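Long-range contacts in sulfatase (Bacteroides fragilis CAG:558, PDB 6USS), which binds calcium and probably hydrolyses aryl sulfate esters, as a gut bacterial member of the sulfatase family: residues A196-E201 and P265-K270; N202-R207 and K223-D228; Y493-G498 and C511-E516. The protein carries 1 engineered substitution. All blocks are in the same frame, centred on the assembly; numbering follows the deposited sequence.

Contact 1. Residues A196-E201 and P265-K270; sequences ASYLGE and PIDKDK
Tyr198 and Asp267 meet where two loops of the sulfatase domain, from the alkaline phosphatase clan, lie side by side, one of them shaped by an ST turn at Ser197. In that turn Ser197 OG accepts the backbone N-H of Leu199 at 2.9 Å. The carboxylate of Asp267 then takes the next amide back: Tyr198 N donates to Asp267 OD2 over 2.8 Å in a nearly straight bond (166° at the hydrogen), arriving close to the line of the C-O bond. A weak bond from Ser197 OG to the same oxygen, 3.4 Å long, gives Asp267 OD2 a second donor.

The Tyr198 ring stands almost perpendicular to the carboxylate, the two planes 85° apart, and has Asp267 OD2 at its edge and in its plane. With CG of Tyr198 anti to its carbonyl carbon (chi1 -73°), the ring passes beside Asp267 and on to Pro265. Its hydroxyl bonds to His263 O, and the ring of Phe230 meets it with the two ring planes not far from parallel. The Tyr198 side chain lies about 7 Å from that of the calcium ligand Asp42, so this loop pairing borders the metal site without entering it.

At the other end, Glu201 and Lys270 are too distant for a salt bridge; Lys270 pairs with Asp228 instead. Between the loops, the edge carbon Tyr198 CE1 comes to 3.1 Å from Pro265 O.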
# COMPACT_ATOMS: atom_id res chain seq x y z
N ALA A 196 10.38 19.04 -10.99
CA ALA A 196 10.66 20.47 -10.98
C ALA A 196 12.17 20.74 -11.02
O ALA A 196 12.61 21.65 -11.73
CB ALA A 196 10.02 21.12 -9.75
N SER A 197 12.96 19.97 -10.28
CA SER A 197 14.41 20.17 -10.24
C SER A 197 15.10 18.90 -9.77
O SER A 197 14.59 18.19 -8.91
CB SER A 197 14.79 21.33 -9.31
OG SER A 197 16.20 21.33 -9.11
N TYR A 198 16.27 18.63 -10.34
CA TYR A 198 17.11 17.54 -9.86
C TYR A 198 17.88 17.90 -8.58
O TYR A 198 18.46 17.00 -7.95
CB TYR A 198 18.13 17.14 -10.93
CG TYR A 198 17.61 16.38 -12.12
CD1 TYR A 198 16.92 17.02 -13.15
CD2 TYR A 198 17.87 15.01 -12.26
CE1 TYR A 198 16.46 16.31 -14.27
CE2 TYR A 198 17.42 14.29 -13.37
CZ TYR A 198 16.71 14.95 -14.38
OH TYR A 198 16.26 14.24 -15.49
N LEU A 199 17.89 19.17 -8.18
CA LEU A 199 18.81 19.68 -7.17
C LEU A 199 18.18 19.64 -5.79
O LEU A 199 17.12 20.24 -5.56
CB LEU A 199 19.24 21.11 -7.51
CG LEU A 199 19.96 21.24 -8.86
CD1 LEU A 199 20.32 22.67 -9.15
CD2 LEU A 199 21.21 20.37 -8.87
N GLY A 200 18.84 18.94 -4.85
CA GLY A 200 18.45 19.01 -3.46
C GLY A 200 18.52 20.41 -2.90
O GLY A 200 17.76 20.77 -1.99
N GLU A 201 19.43 21.23 -3.43
CA GLU A 201 19.45 22.63 -3.07
C GLU A 201 18.12 23.31 -3.40
O GLU A 201 17.73 24.26 -2.72
CB GLU A 201 20.60 23.35 -3.78
CG GLU A 201 21.98 22.75 -3.48
CD GLU A 201 22.41 21.70 -4.51
OE1 GLU A 201 21.53 21.05 -5.13
OE2 GLU A 201 23.65 21.53 -4.71
N PRO A 265 13.80 19.45 -16.77
CA PRO A 265 14.91 20.26 -17.30
C PRO A 265 16.25 19.59 -17.06
O PRO A 265 16.39 18.86 -16.07
CB PRO A 265 14.79 21.55 -16.50
CG PRO A 265 14.29 21.08 -15.17
CD PRO A 265 13.33 19.95 -15.47
N ILE A 266 17.23 19.84 -17.92
CA ILE A 266 18.52 19.12 -17.85
C ILE A 266 19.40 19.92 -16.89
O ILE A 266 20.27 20.70 -17.28
CB ILE A 266 19.15 18.95 -19.24
CG1 ILE A 266 18.13 18.41 -20.25
CG2 ILE A 266 20.38 18.04 -19.16
CD1 ILE A 266 17.47 17.09 -19.84
N ASP A 267 19.18 19.70 -15.59
CA ASP A 267 20.02 20.33 -14.57
C ASP A 267 21.43 19.76 -14.60
O ASP A 267 21.64 18.60 -14.97
CB ASP A 267 19.42 20.14 -13.18
CG ASP A 267 18.17 20.98 -12.95
OD1 ASP A 267 18.08 22.10 -13.50
OD2 ASP A 267 17.27 20.53 -12.21
N LYS A 268 22.40 20.56 -14.18
CA LYS A 268 23.79 20.12 -14.18
C LYS A 268 24.09 19.32 -12.92
O LYS A 268 23.81 19.75 -11.80
CB LYS A 268 24.75 21.31 -14.26
CG LYS A 268 24.88 21.91 -15.65
CD LYS A 268 25.05 23.41 -15.59
CE LYS A 268 24.61 24.07 -16.89
NZ LYS A 268 25.81 24.45 -17.65
N ASP A 269 24.68 18.14 -13.11
CA ASP A 269 25.17 17.32 -12.02
C ASP A 269 26.67 17.59 -11.90
O ASP A 269 27.46 17.13 -12.73
CB ASP A 269 24.88 15.84 -12.29
CG ASP A 269 25.16 14.95 -11.09
OD1 ASP A 269 25.90 15.36 -10.17
OD2 ASP A 269 24.64 13.81 -11.08
N LYS A 270 27.04 18.37 -10.88
CA LYS A 270 28.43 18.76 -10.70
C LYS A 270 29.38 17.56 -10.61
O LYS A 270 30.55 17.69 -10.97
CB LYS A 270 28.57 19.65 -9.46
CG LYS A 270 27.96 19.04 -8.19
CD LYS A 270 27.83 20.05 -7.03
CE LYS A 270 27.78 19.34 -5.68
NZ LYS A 270 27.69 20.32 -4.56

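Contact 2. Residues N202-R207 and K223-D228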
# COMPACT_ATOMS: atom_id res chain seq x y z
N ASN A 202 17.41 22.83 -4.42
CA ASN A 202 16.11 23.39 -4.76
C ASN A 202 14.96 22.58 -4.19
O ASN A 202 13.81 22.77 -4.62
CB ASN A 202 15.96 23.51 -6.28
CG ASN A 202 16.92 24.53 -6.88
OD1 ASN A 202 17.41 25.43 -6.19
ND2 ASN A 202 17.20 24.39 -8.17
N ASN A 203 15.22 21.69 -3.24
CA ASN A 203 14.20 20.84 -2.62
C ASN A 203 13.45 20.02 -3.66
O ASN A 203 12.30 19.63 -3.42
CB ASN A 203 13.18 21.66 -1.80
CG ASN A 203 13.83 22.57 -0.78
OD1 ASN A 203 14.93 22.30 -0.28
ND2 ASN A 203 13.15 23.65 -0.45
N TYR A 204 14.08 19.76 -4.81
CA TYR A 204 13.44 19.08 -5.94
C TYR A 204 12.13 19.76 -6.35
O TYR A 204 11.23 19.11 -6.88
CB TYR A 204 13.21 17.60 -5.65
CG TYR A 204 14.43 16.96 -5.04
CD1 TYR A 204 15.62 16.90 -5.75
CD2 TYR A 204 14.41 16.46 -3.74
CE1 TYR A 204 16.77 16.34 -5.19
CE2 TYR A 204 15.56 15.88 -3.16
CZ TYR A 204 16.73 15.84 -3.90
OH TYR A 204 17.87 15.30 -3.35
N GLY A 205 12.01 21.06 -6.08
CA GLY A 205 10.82 21.82 -6.43
C GLY A 205 9.89 22.14 -5.28
O GLY A 205 9.00 22.99 -5.45
N ASN A 206 10.05 21.52 -4.12
CA ASN A 206 9.08 21.75 -3.05
C ASN A 206 9.27 23.13 -2.43
O ASN A 206 10.39 23.52 -2.08
CB ASN A 206 9.22 20.67 -1.97
CG ASN A 206 8.77 19.31 -2.45
OD1 ASN A 206 7.58 18.98 -2.37
ND2 ASN A 206 9.71 18.51 -2.94
N ARG A 207 8.17 23.87 -2.29
CA ARG A 207 8.21 25.15 -1.61
C ARG A 207 8.18 24.94 -0.10
O ARG A 207 7.66 23.93 0.39
CB ARG A 207 7.04 26.03 -2.03
CG ARG A 207 7.02 26.37 -3.51
CD ARG A 207 6.36 27.71 -3.78
NE ARG A 207 7.35 28.75 -4.09
CZ ARG A 207 7.59 29.81 -3.33
NH1 ARG A 207 6.90 30.01 -2.21
NH2 ARG A 207 8.51 30.69 -3.69
N LYS A 223 14.27 14.64 3.68
CA LYS A 223 15.54 14.72 4.41
C LYS A 223 16.72 15.08 3.51
O LYS A 223 17.81 15.34 4.04
CB LYS A 223 15.82 13.40 5.14
CG LYS A 223 16.14 12.20 4.22
CD LYS A 223 16.71 11.01 5.02
CE LYS A 223 16.18 9.64 4.51
NZ LYS A 223 14.82 9.20 5.01
N TYR A 224 16.57 15.10 2.19
CA TYR A 224 17.65 15.52 1.31
C TYR A 224 17.56 16.99 0.94
O TYR A 224 18.44 17.49 0.23
CB TYR A 224 17.69 14.66 0.04
CG TYR A 224 17.87 13.19 0.31
CD1 TYR A 224 19.14 12.65 0.48
CD2 TYR A 224 16.78 12.33 0.42
CE1 TYR A 224 19.32 11.30 0.74
CE2 TYR A 224 16.95 10.98 0.67
CZ TYR A 224 18.23 10.47 0.84
OH TYR A 224 18.43 9.13 1.11
N TRP A 225 16.52 17.69 1.40
CA TRP A 225 16.31 19.08 1.02
C TRP A 225 17.47 19.93 1.50
O TRP A 225 18.00 19.73 2.60
CB TRP A 225 15.01 19.63 1.59
CG TRP A 225 13.77 19.07 0.99
CD1 TRP A 225 13.67 18.09 0.06
CD2 TRP A 225 12.42 19.45 1.31
NE1 TRP A 225 12.35 17.83 -0.24
CE2 TRP A 225 11.56 18.66 0.52
CE3 TRP A 225 11.85 20.39 2.18
CZ2 TRP A 225 10.18 18.77 0.58
CZ3 TRP A 225 10.49 20.50 2.24
CH2 TRP A 225 9.66 19.70 1.44
N GLY A 226 17.88 20.89 0.67
CA GLY A 226 18.95 21.77 1.08
C GLY A 226 20.31 21.12 1.19
O GLY A 226 21.22 21.72 1.75
N THR A 227 20.46 19.89 0.71
CA THR A 227 21.77 19.28 0.54
C THR A 227 22.12 19.31 -0.95
O THR A 227 21.32 19.72 -1.79
CB THR A 227 21.79 17.85 1.08
OG1 THR A 227 21.14 16.96 0.15
CG2 THR A 227 21.05 17.78 2.40
N ASP A 228 23.34 18.88 -1.27
CA ASP A 228 23.72 18.74 -2.67
C ASP A 228 23.50 17.33 -3.21
O ASP A 228 24.23 16.88 -4.10
CB ASP A 228 25.18 19.19 -2.89
CG ASP A 228 26.20 18.26 -2.23
OD1 ASP A 228 25.80 17.37 -1.43
OD2 ASP A 228 27.41 18.41 -2.53
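Asn203 and Trp225 bring their CA atoms to 4.6 Å where segment 202-207 passes a type II beta turn running from Tyr224 to Thr227, with Gly226 at positive phi; both belong to the long loop between strand 185-187 and helix 231-247. The indole of Trp225 lies against the asparagines of the facing segment. Asn203 CB sits over one face of its five-membered ring, 3.9 Å from the centroid and 10° off the normal, a CH-pi contact, and the Asn203 amide stacks with its plane 27° from the ring. Farther along the indole, Asn206 CB approaches Trp225 CZ2 to 3.3 Å.

Both amides are held by bonds inside their own segment. Asn206 ND2 donates to Asn203 O at 2.9 Å, nearly along the carbonyl axis, and Asn203 ND2 returns a bond to Asn206 O at 3.2 Å. Asn206 ND2 also reaches Val218 O. Beside them, Tyr204 sets its ring edge against Tyr224 CB, while its hydroxyl bonds to Thr229 O and its ring packs on helix 231-247.

The two parts of this one loop therefore meet mainly through dispersion and CH-pi contact. The reciprocal amide bonds tie the two asparagines to each other, and it is mainly their CB and amide groups, in van der Waals contact, that meet the partly exposed tryptophan.

Contact 3. Residues Y493-G498 and C511-E516; sequences YLRKVG and CPWPDE
Asp515 OD2 receives Arg495 NH2 at 2.7 Å, the shortest bond of a salt bridge in which the arginine grips the carboxylate end-on with two nitrogens. Asp515 OD1 accepts Arg495 NH1 at 2.9 Å with its syn lone pair in a nearly straight bond (165°), and the same nitrogen adds a weak bond to OD2. Guanidinium and carboxylate are almost coplanar, 16° apart, the geometry expected of a bidentate pair. Arg495 NH2 also donates to Asn492 OD1. Lys488 forms a long, weak ion pair with Asp515 OD2, and the positive charge near this carboxylate would probably favour its ionised form.

The arginine chain passes the indole of Trp513 at CG and CD, and a bend at chi3 (-64°) turns the guanidinium to the acid. Arg495 CG lies over one face of the indole, 4.0 Å from the centroid of the five-membered ring, a CH-pi contact. The guanidinium stands steeply to that ring and makes an off-centre cation-pi contact; Arg501 is a second cation on Trp513. At the six-membered ring, Leu494 CD1 comes to 3.7 Å from Trp513 CZ3.

Helix 480-496 ends here in a Schellman motif, with Gly498 N bonded to Arg495 O. The C-terminal loop packs against its last turn through Trp513, Pro514 and Asp515, while Leu494 and Pro514 both rest on Cys442 of strand 441-446 and Leu494 also touches Ala102 of helix 101-104.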
# COMPACT_ATOMS: atom_id res chain seq x y z
N TYR A 493 -7.18 -4.08 -36.29
CA TYR A 493 -6.73 -4.15 -34.91
C TYR A 493 -7.23 -2.96 -34.09
O TYR A 493 -7.73 -3.13 -32.97
CB TYR A 493 -5.20 -4.22 -34.85
CG TYR A 493 -4.72 -4.35 -33.43
CD1 TYR A 493 -4.63 -5.60 -32.82
CD2 TYR A 493 -4.39 -3.23 -32.68
CE1 TYR A 493 -4.21 -5.73 -31.51
CE2 TYR A 493 -3.98 -3.35 -31.37
CZ TYR A 493 -3.89 -4.60 -30.79
OH TYR A 493 -3.46 -4.73 -29.48
N LEU A 494 -7.09 -1.74 -34.63
CA LEU A 494 -7.56 -0.57 -33.89
C LEU A 494 -9.03 -0.72 -33.55
O LEU A 494 -9.43 -0.52 -32.39
CB LEU A 494 -7.33 0.70 -34.71
CG LEU A 494 -5.87 1.00 -35.09
CD1 LEU A 494 -5.79 2.27 -35.93
CD2 LEU A 494 -4.97 1.10 -33.86
N ARG A 495 -9.86 -1.09 -34.53
CA ARG A 495 -11.28 -1.23 -34.26
C ARG A 495 -11.52 -2.39 -33.30
O ARG A 495 -12.37 -2.30 -32.41
CB ARG A 495 -12.07 -1.43 -35.55
CG ARG A 495 -12.04 -0.21 -36.47
CD ARG A 495 -12.82 -0.48 -37.76
NE ARG A 495 -12.23 -1.54 -38.58
CZ ARG A 495 -11.42 -1.35 -39.62
NH1 ARG A 495 -11.08 -0.11 -39.98
NH2 ARG A 495 -10.94 -2.39 -40.30
N LYS A 496 -10.75 -3.47 -33.44
CA LYS A 496 -10.95 -4.65 -32.60
C LYS A 496 -10.76 -4.34 -31.12
O LYS A 496 -11.57 -4.75 -30.29
CB LYS A 496 -9.99 -5.77 -33.03
CG LYS A 496 -10.07 -7.01 -32.12
CD LYS A 496 -9.21 -8.18 -32.62
CE LYS A 496 -7.74 -8.00 -32.25
NZ LYS A 496 -6.80 -8.59 -33.27
N VAL A 497 -9.70 -3.60 -30.76
CA VAL A 497 -9.41 -3.36 -29.36
C VAL A 497 -10.12 -2.10 -28.87
O VAL A 497 -9.90 -1.64 -27.75
CB VAL A 497 -7.88 -3.25 -29.12
CG1 VAL A 497 -7.15 -4.47 -29.68
CG2 VAL A 497 -7.35 -1.95 -29.72
N GLY A 498 -10.96 -1.52 -29.72
CA GLY A 498 -11.63 -0.28 -29.34
C GLY A 498 -10.75 0.95 -29.36
O GLY A 498 -10.98 1.89 -28.59
N CYS A 511 -11.58 11.20 -38.56
CA CYS A 511 -10.55 10.97 -39.58
C CYS A 511 -10.63 9.53 -40.09
O CYS A 511 -10.84 8.60 -39.30
CB CYS A 511 -9.15 11.22 -39.01
SG CYS A 511 -8.89 12.83 -38.23
N PRO A 512 -10.47 9.31 -41.39
CA PRO A 512 -10.50 7.93 -41.92
C PRO A 512 -9.49 7.04 -41.21
O PRO A 512 -8.34 7.42 -40.99
CB PRO A 512 -10.13 8.09 -43.40
CG PRO A 512 -10.38 9.53 -43.71
CD PRO A 512 -10.21 10.31 -42.44
N TRP A 513 -9.92 5.82 -40.88
CA TRP A 513 -9.00 4.76 -40.50
C TRP A 513 -8.00 4.57 -41.64
O TRP A 513 -8.31 4.95 -42.78
CB TRP A 513 -9.76 3.46 -40.24
CG TRP A 513 -10.62 3.42 -39.03
CD1 TRP A 513 -11.94 3.11 -38.98
CD2 TRP A 513 -10.21 3.64 -37.67
NE1 TRP A 513 -12.39 3.16 -37.69
CE2 TRP A 513 -11.35 3.48 -36.86
CE3 TRP A 513 -8.99 3.97 -37.06
CZ2 TRP A 513 -11.32 3.63 -35.47
CZ3 TRP A 513 -8.95 4.14 -35.68
CH2 TRP A 513 -10.11 3.98 -34.90
N PRO A 514 -6.82 3.97 -41.40
CA PRO A 514 -5.87 3.76 -42.51
C PRO A 514 -6.45 3.00 -43.68
O PRO A 514 -6.09 3.26 -44.83
CB PRO A 514 -4.72 2.97 -41.85
CG PRO A 514 -4.95 3.01 -40.41
CD PRO A 514 -6.39 3.27 -40.17
N ASP A 515 -7.34 2.03 -43.42
CA ASP A 515 -7.92 1.20 -44.46
C ASP A 515 -9.20 1.80 -45.05
O ASP A 515 -9.95 1.09 -45.73
CB ASP A 515 -8.17 -0.22 -43.95
CG ASP A 515 -9.11 -0.26 -42.76
OD1 ASP A 515 -9.24 0.76 -42.06
OD2 ASP A 515 -9.73 -1.32 -42.52
N GLU A 516 -9.48 3.08 -44.79
CA GLU A 516 -10.54 3.81 -45.48
C GLU A 516 -9.97 4.89 -46.40
O GLU A 516 -10.66 5.86 -46.70
CB GLU A 516 -11.54 4.41 -44.49
CG GLU A 516 -12.25 3.42 -43.56
CD GLU A 516 -12.97 4.11 -42.36
OE1 GLU A 516 -12.45 5.13 -41.83
OE2 GLU A 516 -14.04 3.63 -41.93

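Contacts 1 and 2 are neighbours, their centres 10 Å apart, whereas contact 3 lies on the opposite side of the chain's centre, its own centre about 43 Å and 47 Å from theirs. Contact 2 is nested within the loop that contact 1 closes, and the two join directly through a probable hydrogen bond from Gly226 N to Gly200 O and the packing of Glu201 on Asp228. Both are partly buried loop pairings, but contact 1 turns on a carboxylate that accepts a backbone amide, with a weak hydroxyl bond beside it, while contact 2 relies on two asparagines against an indole. Contact 3 is buried and includes the end of the long helix 480-496; there a full salt bridge accompanies aromatic packing.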